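Local coordinates for choline binding protein PCPA (Streptococcus pneumoniae, PDB 4CP6) that is a pneumococcal surface antigen of the choline-binding protein family, built on leucine-rich repeats and probably anchored to choline of the cell wall, at residues V73-S78 with K106-G111; V92-S97 with H113-K118; A157-Q162 with A182-S187; P353-S358 with K379-A384. All coordinates share one frame; numbering follows the deposited sequence.

Contact 1: residues V73-S78 with K106-G111; sequences VTEVAS and KIQKKG
Glu-75 and Lys-106 run side by side on the same face of a parallel strand pair, both side chains pointing the same way. The glutamate chain is extended beyond CG, while the lysine bends at its third torsion (73°), which lays its CE 3.3 Å from Glu-75 OE1 but leaves the ammonium NZ 4.2 Å from that oxygen. The charges therefore stop short of a salt bridge; a water donates to Glu-75 OE1 and accepts a weak bond from Lys-106 NZ. Gln-108 crosses Glu-75 at about a right angle, its amide plane turned 86° from the carboxylate. Val-76 and Ile-107 fill the other face, with Val-76 CB 4.3 Å from Ile-107 CG1.

The backbones hold this register. Val-76 N gives a bond to Lys-106 O (3.0 Å) and Val-76 O takes one from Gln-108 N (2.9 Å), so both backbone polar atoms of Val-76 bond to the neighbouring chain. Beyond the strand, chi1 of -64° sets Ser-78 OG beside its own N, from where it donates to Lys-109 O, 2.8 Å away, on a lone pair in the carbonyl plane. That fastens the type II turn from Gln-108 to Gly-111 to the loop that follows strand 69-76. Strand 35-40 flanks 73-78 on its other edge. The chemistry implies strands held by backbone hydrogen bonds, with a hydrophobic inner face and an outer charge pair that water bridges and probably tempers.

Contact 2: residues V92-S97 with H113-K118; sequences VYYPSS and HGSKAK
Tyr-94 OH and Ser-115 OG meet at 2.7 Å, two hydroxyls whose proton order is not settled; the tyrosine hydroxyl also bonds to Phe-81 O. Ser-115 OG is drawn in from a second side as well, since Ala-117 N donates to it at 3.2 Å, closing an ST turn. The serine reaches both because its OG stands opposite the backbone N (chi1 180°), directed at the phenol end.

The Tyr-94 ring then slants across the start of the turn: CE1 comes 3.4 Å from Lys-116 N, and CD1 is 3.6 Å from Lys-116 CB. Pro-95 CD packs on one face of that ring. Farther along, Lys-118 N donates to Ser-96 O (2.9 Å) from above the carbonyl plane, and the methyl of Ala-117 lies 4.0 Å from Ser-97 CA.

Lys-116 bends at its third torsion and sends NZ to a water that accepts from it and donates to Val-92 O. Lys-118 folds back at two torsions, tying its NZ to Lys-116 O and, by a salt bridge, to Glu-140. The buried phenol thus has polar company at its end while its ring lies obliquely over the backbone of Lys-116 and Ala-117, and the lysine bonds should help fix the shape of the loop.

Contact 3: residues A157-Q162 with A182-S187; sequences AFSFSQ and AFANLS
Asn-185 lies flat against the ring of Phe-160, amide and ring planes only 7° apart and stacked. Its CB is the CH-pi donor, 3.5 Å from the ring centroid and over the face, while CG rests 3.4 Å from Phe-160 CE2. With CG anti to the carbonyl carbon (chi1 -55°), the asparagine turns ND2 to Ser-159 OG, a 3.0 Å bond lying close to the amide plane; this fixes the rotation of the amide over the ring. Phe-160 itself has a first torsion of -105°, well away from a staggered value, and it carries the positive phi of the type II turn from Phe-158 to Ser-161.

Phe-158 and Phe-183 run alongside each other, Phe-158 CD2 3.9 Å from Phe-183 CE1. Leu-186 CD2 touches the carbonyl oxygens of Phe-158 and Ser-161, 3.4 Å from each. Backbone bonds tie the rungs: Phe-158 N to Ala-182 O and Phe-160 N to Ala-184 O, each 3.0 Å. Waters link Ser-161 O to Ser-187 N, and Gln-162 NE2 to Asn-185 O.

The two loops follow broadly similar paths, the first between strands 152-153 and 166-169, the second between strands 177-178 and 191-194. The ladder continues outward, since Phe-138 stacks on Phe-160 and Phe-136 meets Phe-158 on one flank, and Leu-205 packs on Phe-183 on the other.

Contact 4: residues P353-S358 with K379-A384; sequences PSFFLS and KKDTFA
Pro-353 O is reached by Thr-382 OG1 at 3.0 Å, though Leu-352 O is within reach of the same proton and the choice is not settled; Lys-379 N donates to the same OG1. Ser-354 comes next, its OG giving a 2.7 Å bond to Asp-381 OD1 on the syn side, 21° out of the carboxylate plane. Asp-381 CG is wedged between its own N and carbonyl carbon (chi1 57°), which stands the carboxylate up beside the serine. Its other oxygen, OD2, sits over a face of the Phe-355 ring, 3.6 Å from CZ, with ring and carboxylate planes 48° apart.

Phe-355 N donates to Asp-381 O (2.8 Å) from above the carbonyl plane. Phe-356 runs alongside Phe-383 in the same direction, Phe-356 CD2 4.0 Å from Phe-383 CE1, and its CB packs on the Thr-382 methyl CG2. Leu-357 then joins the backbones: its N bonds Thr-382 O at 3.1 Å, its O accepts from Ala-384 N at 3.0 Å, and its CB leans on the Phe-383 ring. Ser-358 ends the run, with OG held by Asn-335.

Two successive coils bonded through their backbones, with Phe-356 and Phe-383 aligned in the interior, fit a leucine-rich repeat solenoid, here of the BspA type.

How the contacts relate
All four contacts join pieces of chain separated by only 16 to 28 residues, as successive coils of a solenoid do. Contacts 1 and 2 interlock along the sequence: their segments alternate and adjoin, with about 16 Å between centres. Contact 3 follows in series, its centre about 19 Å from that of contact 1 and about 16 Å from that of contact 2, with nearest atoms about 7 Å away in each case. Contact 4 belongs to the second repeat region, its centre about 34 Å from that of contact 3 and about 48 Å from those of contacts 1 and 2, which lie across the chain's centre from it. Contacts 3 and 4 both pair phenylalanines side by side.

Contact 1: residues V73-S78 with K106-G111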
loop_
_atom_site.group_PDB
_atom_site.type_symbol
_atom_site.label_atom_id
_atom_site.label_comp_id
_atom_site.label_asym_id
_atom_site.label_seq_id
_atom_site.Cartn_x
_atom_site.Cartn_y
_atom_site.Cartn_z
ATOM N N VAL A 73 -26.230 20.974 5.119
ATOM C CA VAL A 73 -24.985 20.334 5.598
ATOM C C VAL A 73 -24.368 19.654 4.363
ATOM O O VAL A 73 -24.919 18.644 3.869
ATOM C CB VAL A 73 -25.244 19.319 6.739
ATOM C CG1 VAL A 73 -23.929 18.715 7.237
ATOM C CG2 VAL A 73 -26.000 19.980 7.908
ATOM N N THR A 74 -23.279 20.240 3.817
ATOM C CA THR A 74 -22.675 19.731 2.577
ATOM C C THR A 74 -21.367 18.984 2.803
ATOM O O THR A 74 -20.847 18.367 1.861
ATOM C CB THR A 74 -22.460 20.902 1.612
ATOM O OG1 THR A 74 -21.655 21.880 2.260
ATOM C CG2 THR A 74 -23.788 21.570 1.174
ATOM N N GLU A 75 -20.787 19.092 3.999
ATOM C CA GLU A 75 -19.500 18.450 4.265
ATOM C C GLU A 75 -19.414 17.884 5.645
ATOM O O GLU A 75 -20.007 18.430 6.587
ATOM C CB GLU A 75 -18.340 19.451 4.063
ATOM C CG GLU A 75 -18.351 20.115 2.693
ATOM C CD GLU A 75 -17.100 20.859 2.298
ATOM O OE1 GLU A 75 -16.081 20.729 3.013
ATOM O OE2 GLU A 75 -17.146 21.592 1.282
ATOM N N VAL A 76 -18.657 16.787 5.787
ATOM C CA VAL A 76 -18.280 16.252 7.084
ATOM C C VAL A 76 -16.901 16.859 7.378
ATOM O O VAL A 76 -15.942 16.623 6.617
ATOM C CB VAL A 76 -18.249 14.715 7.128
ATOM C CG1 VAL A 76 -17.667 14.229 8.447
ATOM C CG2 VAL A 76 -19.657 14.143 6.913
ATOM N N ALA A 77 -16.801 17.662 8.457
ATOM C CA ALA A 77 -15.539 18.309 8.786
ATOM C C ALA A 77 -14.487 17.312 9.262
ATOM O O ALA A 77 -14.817 16.265 9.827
ATOM C CB ALA A 77 -15.764 19.348 9.869
ATOM N N SER A 78 -13.197 17.688 9.147
ATOM C CA SER A 78 -12.144 16.861 9.691
ATOM C C SER A 78 -12.435 16.597 11.182
ATOM O O SER A 78 -12.842 17.518 11.924
ATOM C CB SER A 78 -10.799 17.562 9.585
ATOM O OG SER A 78 -10.505 17.738 8.213
ATOM N N LYS A 106 -18.701 16.211 0.405
ATOM C CA LYS A 106 -17.302 15.950 0.711
ATOM C C LYS A 106 -17.165 15.461 2.119
ATOM O O LYS A 106 -17.818 15.991 3.020
ATOM C CB LYS A 106 -16.481 17.236 0.532
ATOM C CG LYS A 106 -14.982 17.045 0.750
ATOM C CD LYS A 106 -14.134 18.050 -0.005
ATOM C CE LYS A 106 -14.190 19.433 0.585
ATOM N NZ LYS A 106 -13.144 20.332 0.015
ATOM N N ILE A 107 -16.297 14.492 2.330
ATOM C CA ILE A 107 -15.855 14.029 3.642
ATOM C C ILE A 107 -14.418 14.519 3.737
ATOM O O ILE A 107 -13.554 14.098 2.951
ATOM C CB ILE A 107 -15.982 12.510 3.843
ATOM C CG1 ILE A 107 -17.481 12.102 3.860
ATOM C CG2 ILE A 107 -15.280 12.126 5.173
ATOM C CD1 ILE A 107 -17.742 10.563 3.705
ATOM N N GLN A 108 -14.169 15.483 4.607
ATOM C CA GLN A 108 -12.843 16.060 4.796
ATOM C C GLN A 108 -11.869 15.051 5.413
ATOM O O GLN A 108 -12.269 13.985 5.905
ATOM C CB GLN A 108 -12.932 17.313 5.675
ATOM C CG GLN A 108 -13.649 18.466 4.967
ATOM C CD GLN A 108 -13.917 19.652 5.860
ATOM O OE1 GLN A 108 -14.824 20.490 5.584
ATOM N NE2 GLN A 108 -13.168 19.754 6.939
ATOM N N LYS A 109 -10.575 15.408 5.414
ATOM C CA LYS A 109 -9.548 14.504 5.942
ATOM C C LYS A 109 -9.874 14.078 7.362
ATOM O O LYS A 109 -10.309 14.908 8.175
ATOM C CB LYS A 109 -8.136 15.124 5.896
ATOM C CG LYS A 109 -8.006 16.472 6.557
ATOM C CD LYS A 109 -6.619 17.065 6.316
ATOM C CE LYS A 109 -6.466 18.302 7.161
ATOM N NZ LYS A 109 -5.051 18.756 7.227
ATOM N N LYS A 110 -9.726 12.785 7.655
ATOM C CA LYS A 110 -9.979 12.260 9.004
ATOM C C LYS A 110 -11.401 12.533 9.492
ATOM O O LYS A 110 -11.642 12.520 10.710
ATOM C CB LYS A 110 -8.916 12.801 9.986
ATOM C CG LYS A 110 -7.547 12.190 9.682
ATOM C CD LYS A 110 -6.507 12.489 10.709
ATOM C CE LYS A 110 -5.321 11.604 10.404
ATOM N NZ LYS A 110 -4.291 11.715 11.484
ATOM N N GLY A 111 -12.369 12.675 8.574
ATOM C CA GLY A 111 -13.749 12.917 9.024
ATOM C C GLY A 111 -14.297 11.801 9.893
ATOM O O GLY A 111 -15.130 12.065 10.769
HETATM O O HOH W 1 -13.705 21.792 2.611
#

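Contact 2: residues V92-S97 with H113-K118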
loop_
_atom_site.group_PDB
_atom_site.type_symbol
_atom_site.label_atom_id
_atom_site.label_comp_id
_atom_site.label_asym_id
_atom_site.label_seq_id
_atom_site.Cartn_x
_atom_site.Cartn_y
_atom_site.Cartn_z
ATOM N N VAL A 92 -15.943 6.360 25.672
ATOM C CA VAL A 92 -16.227 7.456 24.758
ATOM C C VAL A 92 -17.327 6.870 23.867
ATOM O O VAL A 92 -17.121 5.831 23.210
ATOM C CB VAL A 92 -14.960 7.915 23.983
ATOM C CG1 VAL A 92 -15.309 8.958 22.930
ATOM C CG2 VAL A 92 -13.915 8.486 24.953
ATOM N N TYR A 93 -18.527 7.466 23.930
ATOM C CA TYR A 93 -19.702 6.925 23.254
ATOM C C TYR A 93 -19.616 7.073 21.752
ATOM O O TYR A 93 -19.085 8.064 21.260
ATOM C CB TYR A 93 -20.969 7.606 23.775
ATOM C CG TYR A 93 -21.038 7.576 25.285
ATOM C CD1 TYR A 93 -21.028 6.368 25.976
ATOM C CD2 TYR A 93 -21.118 8.755 26.021
ATOM C CE1 TYR A 93 -21.097 6.332 27.369
ATOM C CE2 TYR A 93 -21.170 8.730 27.413
ATOM C CZ TYR A 93 -21.183 7.518 28.077
ATOM O OH TYR A 93 -21.242 7.518 29.454
ATOM N N TYR A 94 -20.133 6.093 21.014
ATOM C CA TYR A 94 -20.038 6.181 19.562
ATOM C C TYR A 94 -21.113 5.292 18.952
ATOM O O TYR A 94 -21.356 4.205 19.454
ATOM C CB TYR A 94 -18.616 5.745 19.086
ATOM C CG TYR A 94 -18.315 6.232 17.691
ATOM C CD1 TYR A 94 -18.708 5.492 16.576
ATOM C CD2 TYR A 94 -17.681 7.459 17.476
ATOM C CE1 TYR A 94 -18.534 5.991 15.285
ATOM C CE2 TYR A 94 -17.450 7.939 16.184
ATOM C CZ TYR A 94 -17.862 7.186 15.090
ATOM O OH TYR A 94 -17.650 7.630 13.806
ATOM N N PRO A 95 -21.760 5.739 17.859
ATOM C CA PRO A 95 -22.818 4.931 17.245
ATOM C C PRO A 95 -22.345 3.625 16.619
ATOM O O PRO A 95 -21.175 3.465 16.284
ATOM C CB PRO A 95 -23.418 5.856 16.177
ATOM C CG PRO A 95 -22.490 6.961 16.003
ATOM C CD PRO A 95 -21.626 7.056 17.219
ATOM N N SER A 96 -23.289 2.693 16.410
ATOM C CA SER A 96 -22.952 1.403 15.784
ATOM C C SER A 96 -22.940 1.502 14.247
ATOM O O SER A 96 -22.356 0.649 13.568
ATOM C CB SER A 96 -23.993 0.380 16.197
ATOM O OG SER A 96 -25.285 0.874 15.887
ATOM N N SER A 97 -23.634 2.492 13.704
ATOM C CA SER A 97 -23.711 2.735 12.260
ATOM C C SER A 97 -24.001 4.198 12.062
ATOM O O SER A 97 -24.561 4.838 12.965
ATOM C CB SER A 97 -24.804 1.888 11.604
ATOM O OG SER A 97 -26.096 2.360 11.955
ATOM N N HIS A 113 -11.994 9.270 11.271
ATOM C CA HIS A 113 -10.820 8.558 11.749
ATOM C C HIS A 113 -11.202 7.624 12.919
ATOM O O HIS A 113 -11.842 8.096 13.872
ATOM C CB HIS A 113 -9.713 9.530 12.211
ATOM C CG HIS A 113 -8.714 8.838 13.075
ATOM N ND1 HIS A 113 -7.633 8.189 12.534
ATOM C CD2 HIS A 113 -8.738 8.602 14.413
ATOM C CE1 HIS A 113 -7.024 7.584 13.549
ATOM N NE2 HIS A 113 -7.649 7.832 14.696
ATOM N N GLY A 114 -10.738 6.385 12.896
ATOM C CA GLY A 114 -10.962 5.432 13.976
ATOM C C GLY A 114 -12.407 5.085 14.249
ATOM O O GLY A 114 -12.698 4.442 15.271
ATOM N N SER A 115 -13.328 5.482 13.359
ATOM C CA SER A 115 -14.752 5.253 13.573
ATOM C C SER A 115 -15.090 3.862 14.059
ATOM O O SER A 115 -14.644 2.881 13.487
ATOM C CB SER A 115 -15.533 5.554 12.297
ATOM O OG SER A 115 -16.927 5.339 12.468
ATOM N N LYS A 116 -15.943 3.774 15.083
ATOM C CA LYS A 116 -16.387 2.474 15.576
ATOM C C LYS A 116 -17.650 1.993 14.855
ATOM O O LYS A 116 -18.140 0.900 15.168
ATOM C CB LYS A 116 -16.648 2.553 17.074
ATOM C CG LYS A 116 -15.363 2.705 17.864
ATOM C CD LYS A 116 -15.674 2.726 19.348
ATOM C CE LYS A 116 -16.218 1.430 19.882
ATOM N NZ LYS A 116 -16.371 1.485 21.367
ATOM N N ALA A 117 -18.160 2.769 13.880
ATOM C CA ALA A 117 -19.336 2.337 13.129
ATOM C C ALA A 117 -18.968 1.093 12.285
ATOM O O ALA A 117 -17.928 1.056 11.594
ATOM C CB ALA A 117 -19.816 3.460 12.223
ATOM N N LYS A 118 -19.805 0.063 12.366
ATOM C CA LYS A 118 -19.568 -1.169 11.612
ATOM C C LYS A 118 -20.003 -0.990 10.167
ATOM O O LYS A 118 -19.507 -1.675 9.263
ATOM C CB LYS A 118 -20.320 -2.351 12.238
ATOM C CG LYS A 118 -20.033 -2.563 13.728
ATOM C CD LYS A 118 -18.714 -3.239 13.998
ATOM C CE LYS A 118 -18.304 -3.156 15.450
ATOM N NZ LYS A 118 -17.594 -1.882 15.757
HETATM O O HOH W 2 -18.043 3.409 22.400
#

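Contact 3: residues A157-Q162 with A182-S187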
loop_
_atom_site.group_PDB
_atom_site.type_symbol
_atom_site.label_atom_id
_atom_site.label_comp_id
_atom_site.label_asym_id
_atom_site.label_seq_id
_atom_site.Cartn_x
_atom_site.Cartn_y
_atom_site.Cartn_z
ATOM N N ALA A 157 -7.203 6.464 2.661
ATOM C CA ALA A 157 -8.586 6.650 3.125
ATOM C C ALA A 157 -9.146 5.535 3.974
ATOM O O ALA A 157 -9.880 5.830 4.921
ATOM C CB ALA A 157 -9.527 6.913 1.947
ATOM N N PHE A 158 -8.835 4.272 3.682
ATOM C CA PHE A 158 -9.362 3.158 4.480
ATOM C C PHE A 158 -8.251 2.391 5.162
ATOM O O PHE A 158 -8.503 1.327 5.717
ATOM C CB PHE A 158 -10.208 2.189 3.602
ATOM C CG PHE A 158 -11.447 2.843 3.051
ATOM C CD1 PHE A 158 -12.613 2.902 3.808
ATOM C CD2 PHE A 158 -11.430 3.472 1.809
ATOM C CE1 PHE A 158 -13.756 3.546 3.322
ATOM C CE2 PHE A 158 -12.574 4.131 1.324
ATOM C CZ PHE A 158 -13.723 4.178 2.098
ATOM N N SER A 159 -7.027 2.926 5.143
ATOM C CA SER A 159 -5.870 2.243 5.684
ATOM C C SER A 159 -6.124 1.795 7.111
ATOM O O SER A 159 -6.639 2.573 7.935
ATOM C CB SER A 159 -4.655 3.158 5.627
ATOM O OG SER A 159 -3.493 2.508 6.128
ATOM N N PHE A 160 -5.721 0.563 7.423
ATOM C CA PHE A 160 -5.810 0.004 8.773
ATOM C C PHE A 160 -7.251 -0.242 9.232
ATOM O O PHE A 160 -7.495 -0.381 10.441
ATOM C CB PHE A 160 -5.007 0.844 9.782
ATOM C CG PHE A 160 -3.711 0.199 10.195
ATOM C CD1 PHE A 160 -3.708 -0.987 10.921
ATOM C CD2 PHE A 160 -2.497 0.793 9.895
ATOM C CE1 PHE A 160 -2.498 -1.590 11.307
ATOM C CE2 PHE A 160 -1.293 0.187 10.268
ATOM C CZ PHE A 160 -1.308 -0.981 10.997
ATOM N N SER A 161 -8.199 -0.329 8.285
ATOM C CA SER A 161 -9.567 -0.752 8.599
ATOM C C SER A 161 -9.526 -2.293 8.611
ATOM O O SER A 161 -9.851 -2.950 7.617
ATOM C CB SER A 161 -10.564 -0.217 7.570
ATOM O OG SER A 161 -10.655 1.196 7.651
ATOM N N GLN A 162 -9.050 -2.843 9.717
ATOM C CA GLN A 162 -8.733 -4.264 9.820
ATOM C C GLN A 162 -9.914 -5.201 9.750
ATOM O O GLN A 162 -9.687 -6.367 9.436
ATOM C CB GLN A 162 -7.922 -4.536 11.057
ATOM C CG GLN A 162 -6.516 -3.978 10.914
ATOM C CD GLN A 162 -5.678 -4.229 12.139
ATOM O OE1 GLN A 162 -6.119 -4.069 13.290
ATOM N NE2 GLN A 162 -4.437 -4.592 11.910
ATOM N N ALA A 182 -4.660 3.765 -0.268
ATOM C CA ALA A 182 -6.067 3.847 0.176
ATOM C C ALA A 182 -6.576 2.557 0.799
ATOM O O ALA A 182 -7.460 2.614 1.662
ATOM C CB ALA A 182 -6.967 4.267 -0.960
ATOM N N PHE A 183 -6.042 1.408 0.342
ATOM C CA PHE A 183 -6.493 0.090 0.807
ATOM C C PHE A 183 -5.349 -0.665 1.454
ATOM O O PHE A 183 -5.237 -1.892 1.300
ATOM C CB PHE A 183 -7.069 -0.710 -0.392
ATOM C CG PHE A 183 -8.172 -0.006 -1.154
ATOM C CD1 PHE A 183 -9.239 0.583 -0.483
ATOM C CD2 PHE A 183 -8.146 0.060 -2.544
ATOM C CE1 PHE A 183 -10.235 1.279 -1.194
ATOM C CE2 PHE A 183 -9.172 0.707 -3.249
ATOM C CZ PHE A 183 -10.192 1.323 -2.570
ATOM N N ALA A 184 -4.511 0.077 2.199
ATOM C CA ALA A 184 -3.339 -0.482 2.862
ATOM C C ALA A 184 -3.687 -1.017 4.259
ATOM O O ALA A 184 -4.685 -0.612 4.879
ATOM C CB ALA A 184 -2.287 0.613 2.986
ATOM N N ASN A 185 -2.849 -1.942 4.760
ATOM C CA ASN A 185 -2.975 -2.481 6.130
ATOM C C ASN A 185 -4.313 -3.121 6.415
ATOM O O ASN A 185 -4.813 -3.026 7.564
ATOM C CB ASN A 185 -2.681 -1.384 7.193
ATOM C CG ASN A 185 -1.337 -0.755 6.979
ATOM O OD1 ASN A 185 -0.309 -1.373 7.270
ATOM N ND2 ASN A 185 -1.323 0.461 6.405
ATOM N N LEU A 186 -4.906 -3.769 5.398
ATOM C CA LEU A 186 -6.173 -4.448 5.606
ATOM C C LEU A 186 -5.970 -5.915 5.939
ATOM O O LEU A 186 -5.000 -6.518 5.493
ATOM C CB LEU A 186 -7.087 -4.321 4.401
ATOM C CG LEU A 186 -7.374 -2.883 3.908
ATOM C CD1 LEU A 186 -8.281 -2.878 2.646
ATOM C CD2 LEU A 186 -7.953 -1.980 4.994
ATOM N N SER A 187 -6.918 -6.513 6.680
ATOM C CA SER A 187 -6.744 -7.886 7.156
ATOM C C SER A 187 -7.913 -8.797 6.834
ATOM O O SER A 187 -7.764 -10.012 7.006
ATOM C CB SER A 187 -6.582 -7.886 8.680
ATOM O OG SER A 187 -5.487 -7.086 9.092
HETATM O O HOH W 3 -9.818 -5.448 6.165
HETATM O O HOH W 4 -3.210 -4.463 9.392
#

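Contact 4: residues P353-S358 with K379-A384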
loop_
_atom_site.group_PDB
_atom_site.type_symbol
_atom_site.label_atom_id
_atom_site.label_comp_id
_atom_site.label_asym_id
_atom_site.label_seq_id
_atom_site.Cartn_x
_atom_site.Cartn_y
_atom_site.Cartn_z
ATOM N N PRO A 353 27.116 -1.383 -3.969
ATOM C CA PRO A 353 26.823 -0.233 -3.115
ATOM C C PRO A 353 26.767 -0.541 -1.635
ATOM O O PRO A 353 26.796 -1.705 -1.214
ATOM C CB PRO A 353 25.463 0.236 -3.636
ATOM C CG PRO A 353 24.796 -1.016 -4.083
ATOM C CD PRO A 353 25.899 -1.873 -4.654
ATOM N N SER A 354 26.633 0.516 -0.825
ATOM C CA SER A 354 26.461 0.368 0.596
ATOM C C SER A 354 25.160 -0.374 0.843
ATOM O O SER A 354 24.186 -0.216 0.088
ATOM C CB SER A 354 26.321 1.753 1.226
ATOM O OG SER A 354 27.578 2.407 1.177
ATOM N N PHE A 355 25.110 -1.145 1.926
ATOM C CA PHE A 355 23.880 -1.805 2.400
ATOM C C PHE A 355 23.307 -2.816 1.406
ATOM O O PHE A 355 22.096 -3.073 1.388
ATOM C CB PHE A 355 22.812 -0.751 2.780
ATOM C CG PHE A 355 23.320 0.284 3.762
ATOM C CD1 PHE A 355 23.801 -0.094 5.005
ATOM C CD2 PHE A 355 23.359 1.626 3.417
ATOM C CE1 PHE A 355 24.267 0.861 5.913
ATOM C CE2 PHE A 355 23.842 2.584 4.320
ATOM C CZ PHE A 355 24.283 2.190 5.560
ATOM N N PHE A 356 24.167 -3.434 0.620
ATOM C CA PHE A 356 23.786 -4.399 -0.402
ATOM C C PHE A 356 23.207 -5.692 0.163
ATOM O O PHE A 356 22.136 -6.152 -0.279
ATOM C CB PHE A 356 25.021 -4.670 -1.240
ATOM C CG PHE A 356 24.870 -5.581 -2.425
ATOM C CD1 PHE A 356 24.145 -5.178 -3.545
ATOM C CD2 PHE A 356 25.557 -6.793 -2.480
ATOM C CE1 PHE A 356 24.072 -5.996 -4.686
ATOM C CE2 PHE A 356 25.486 -7.605 -3.617
ATOM C CZ PHE A 356 24.752 -7.187 -4.710
ATOM N N LEU A 357 23.887 -6.276 1.182
ATOM C CA LEU A 357 23.467 -7.563 1.722
ATOM C C LEU A 357 23.663 -7.547 3.221
ATOM O O LEU A 357 24.756 -7.205 3.699
ATOM C CB LEU A 357 24.257 -8.654 1.019
ATOM C CG LEU A 357 23.974 -10.069 1.469
ATOM C CD1 LEU A 357 22.497 -10.468 1.198
ATOM C CD2 LEU A 357 24.905 -11.040 0.806
ATOM N N SER A 358 22.599 -7.838 3.973
ATOM C CA SER A 358 22.638 -7.711 5.426
ATOM C C SER A 358 21.485 -8.488 6.040
ATOM O O SER A 358 20.664 -9.102 5.341
ATOM C CB SER A 358 22.539 -6.232 5.845
ATOM O OG SER A 358 21.301 -5.674 5.419
ATOM N N LYS A 379 32.187 -1.168 -0.800
ATOM C CA LYS A 379 32.297 -0.234 0.321
ATOM C C LYS A 379 32.424 -1.034 1.594
ATOM O O LYS A 379 32.065 -2.229 1.630
ATOM C CB LYS A 379 31.058 0.686 0.413
ATOM C CG LYS A 379 30.823 1.579 -0.819
ATOM C CD LYS A 379 31.923 2.622 -1.006
ATOM C CE LYS A 379 31.464 3.806 -1.827
ATOM N NZ LYS A 379 32.603 4.675 -2.235
ATOM N N LYS A 380 32.877 -0.386 2.680
ATOM C CA LYS A 380 33.012 -1.110 3.930
ATOM C C LYS A 380 31.675 -1.566 4.516
ATOM O O LYS A 380 31.642 -2.498 5.318
ATOM C CB LYS A 380 33.803 -0.302 4.949
ATOM C CG LYS A 380 35.285 -0.364 4.596
ATOM C CD LYS A 380 36.116 0.417 5.562
ATOM C CE LYS A 380 37.575 0.337 5.194
ATOM N NZ LYS A 380 38.322 1.425 5.895
ATOM N N ASP A 381 30.565 -0.936 4.082
ATOM C CA ASP A 381 29.236 -1.344 4.528
ATOM C C ASP A 381 28.429 -2.021 3.431
ATOM O O ASP A 381 27.210 -2.151 3.567
ATOM C CB ASP A 381 28.472 -0.173 5.172
ATOM C CG ASP A 381 28.318 1.014 4.265
ATOM O OD1 ASP A 381 28.714 0.922 3.091
ATOM O OD2 ASP A 381 27.747 2.029 4.716
ATOM N N THR A 382 29.078 -2.474 2.340
ATOM C CA THR A 382 28.358 -3.234 1.311
ATOM C C THR A 382 27.788 -4.518 1.939
ATOM O O THR A 382 26.607 -4.844 1.740
ATOM C CB THR A 382 29.318 -3.570 0.174
ATOM O OG1 THR A 382 29.643 -2.363 -0.523
ATOM C CG2 THR A 382 28.732 -4.580 -0.812
ATOM N N PHE A 383 28.638 -5.250 2.663
ATOM C CA PHE A 383 28.265 -6.513 3.288
ATOM C C PHE A 383 28.250 -6.415 4.794
ATOM O O PHE A 383 29.176 -5.848 5.403
ATOM C CB PHE A 383 29.308 -7.590 2.901
ATOM C CG PHE A 383 29.306 -7.920 1.432
ATOM C CD1 PHE A 383 28.284 -8.676 0.871
ATOM C CD2 PHE A 383 30.352 -7.507 0.604
ATOM C CE1 PHE A 383 28.276 -8.965 -0.496
ATOM C CE2 PHE A 383 30.371 -7.850 -0.752
ATOM C CZ PHE A 383 29.334 -8.576 -1.291
ATOM N N ALA A 384 27.241 -7.009 5.411
ATOM C CA ALA A 384 27.176 -7.224 6.844
ATOM C C ALA A 384 26.679 -8.652 6.944
ATOM O O ALA A 384 25.464 -8.928 7.004
ATOM C CB ALA A 384 26.225 -6.249 7.524
HETATM O O HOH W 5 25.299 -4.154 4.425
#